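Local coordinates for proteasome assembly chaperone family protein (Pyrococcus furiosus, PDB 3VR0) that functions as an archaeal proteasome activator and belongs to the PAC2 family, which is related to proteasome assembly chaperones, at residues C[163-166]-C[167-171]. Numbering follows the deposited sequence.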
# COMPACT_ATOMS: atom_id res chain seq x y z
N ASP C 163 -22.08 24.31 -19.04
CA ASP C 163 -23.42 24.47 -19.63
C ASP C 163 -24.56 23.82 -18.86
O ASP C 163 -25.73 24.15 -19.04
CB ASP C 163 -23.47 24.05 -21.11
CG ASP C 163 -23.00 22.61 -21.35
OD1 ASP C 163 -21.93 22.23 -20.83
OD2 ASP C 163 -23.69 21.86 -22.09
N LEU C 164 -24.18 22.92 -17.96
CA LEU C 164 -25.12 22.13 -17.21
C LEU C 164 -25.62 22.88 -16.00
O LEU C 164 -26.58 22.45 -15.36
CB LEU C 164 -24.43 20.84 -16.73
CG LEU C 164 -24.12 19.78 -17.78
CD1 LEU C 164 -23.29 18.69 -17.14
CD2 LEU C 164 -25.43 19.20 -18.38
N ILE C 165 -24.96 23.97 -15.63
CA ILE C 165 -25.47 24.72 -14.47
C ILE C 165 -26.92 25.19 -14.70
O ILE C 165 -27.79 25.01 -13.83
CB ILE C 165 -24.61 25.91 -14.07
CG1 ILE C 165 -23.27 25.41 -13.50
CG2 ILE C 165 -25.34 26.70 -12.98
CD1 ILE C 165 -22.24 26.52 -13.25
N GLU C 166 -27.20 25.74 -15.88
CA GLU C 166 -28.55 26.28 -16.09
C GLU C 166 -29.53 25.17 -16.49
O GLU C 166 -30.74 25.22 -16.15
CB GLU C 166 -28.55 27.48 -17.03
CG GLU C 166 -28.34 27.21 -18.51
CD GLU C 166 -28.87 28.39 -19.35
OE1 GLU C 166 -29.52 29.29 -18.75
OE2 GLU C 166 -28.63 28.43 -20.58
N TYR C 167 -28.98 24.12 -17.11
CA TYR C 167 -29.75 22.90 -17.34
C TYR C 167 -30.32 22.44 -16.02
O TYR C 167 -31.54 22.34 -15.89
CB TYR C 167 -28.92 21.79 -18.02
CG TYR C 167 -29.69 20.51 -18.20
CD1 TYR C 167 -30.67 20.38 -19.22
CD2 TYR C 167 -29.48 19.43 -17.35
CE1 TYR C 167 -31.40 19.20 -19.37
CE2 TYR C 167 -30.21 18.24 -17.50
CZ TYR C 167 -31.16 18.14 -18.52
OH TYR C 167 -31.88 16.96 -18.64
N TYR C 168 -29.47 22.19 -15.02
CA TYR C 168 -29.99 21.67 -13.77
C TYR C 168 -30.70 22.74 -12.97
O TYR C 168 -31.58 22.43 -12.19
CB TYR C 168 -28.92 20.98 -12.90
CG TYR C 168 -28.44 19.70 -13.51
CD1 TYR C 168 -27.19 19.62 -14.10
CD2 TYR C 168 -29.25 18.58 -13.53
CE1 TYR C 168 -26.75 18.46 -14.69
CE2 TYR C 168 -28.84 17.42 -14.12
CZ TYR C 168 -27.60 17.36 -14.69
OH TYR C 168 -27.19 16.20 -15.26
N LYS C 169 -30.29 23.99 -13.14
CA LYS C 169 -31.01 25.10 -12.46
C LYS C 169 -32.47 25.11 -12.86
O LYS C 169 -33.31 25.22 -12.00
CB LYS C 169 -30.40 26.46 -12.73
CG LYS C 169 -29.46 26.93 -11.62
CD LYS C 169 -28.81 28.27 -11.99
CE LYS C 169 -27.82 28.73 -10.93
NZ LYS C 169 -26.80 29.64 -11.55
N SER C 170 -32.74 24.96 -14.16
CA SER C 170 -34.12 24.92 -14.69
C SER C 170 -34.92 23.82 -14.03
O SER C 170 -36.01 24.07 -13.51
CB SER C 170 -34.12 24.64 -16.19
OG SER C 170 -33.29 25.55 -16.85
N LYS C 171 -34.35 22.61 -14.04
CA LYS C 171 -35.02 21.44 -13.47
C LYS C 171 -35.35 21.66 -12.02
O LYS C 171 -36.35 21.15 -11.54
CB LYS C 171 -34.14 20.19 -13.57
CG LYS C 171 -33.69 19.87 -14.96
CD LYS C 171 -34.78 19.20 -15.69
CE LYS C 171 -34.32 18.75 -17.06
NZ LYS C 171 -35.52 18.19 -17.76
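Leu164 and Tyr168, one helical turn apart, lie side by side on the buried flank of the first turns of helix 164-172. The leucine CB lies 3.9 Å from Tyr168 CE1, while its methyl CD2 touches both tyrosine rings, 4.0 Å from Tyr168 CE1 and 4.2 Å from Tyr167 CD2. Tyr167, with CG anti to its own backbone N (chi1 177°), carries its ring across its neighbour's, so that its CD2 sits over the centre of one face of the Tyr168 ring; Tyr168 CD1 in turn meets the edge of the Tyr167 ring. A leucine suits the place because CB and one methyl can lie against the tyrosines while the chain stays buried. Further round, Ile165 CG2 runs alongside the extended Lys169 chain, 3.6 Å from NZ, a place where long methylenes can shield a partly exposed isoleucine and bring the charge to the Trp181 ring.

Backbone bonds of the i to i+4 kind fix this spacing: Tyr168 N gives a nearly straight bond to Leu164 O (2.9 Å, 173°), and Lys169 N binds Ile165 O. Glu166 O is gripped twice, by Ser170 N at 2.8 Å and by Ser170 OG at 2.7 Å, the two donors arriving from opposite faces of its carbonyl plane. Serine suits the spot because its short hydroxyl can fold back onto the preceding turn.

Tyrosine suits position 168 because its ring fills the buried side while its hydroxyl hydrogen-bonds Glu137; an alanine here would probably deprive Glu137 of this hydroxyl and remove the face under Tyr167 CD2, opening a gap beside Leu164. The helix links strands 155-159 and 179-181 in a beta-alpha-beta unit: Leu164, Ile165 and Tyr168 rest on Val159, Lys169 makes a cation-pi contact with Trp181, and Tyr168 also touches Ile234 of helix 221-235.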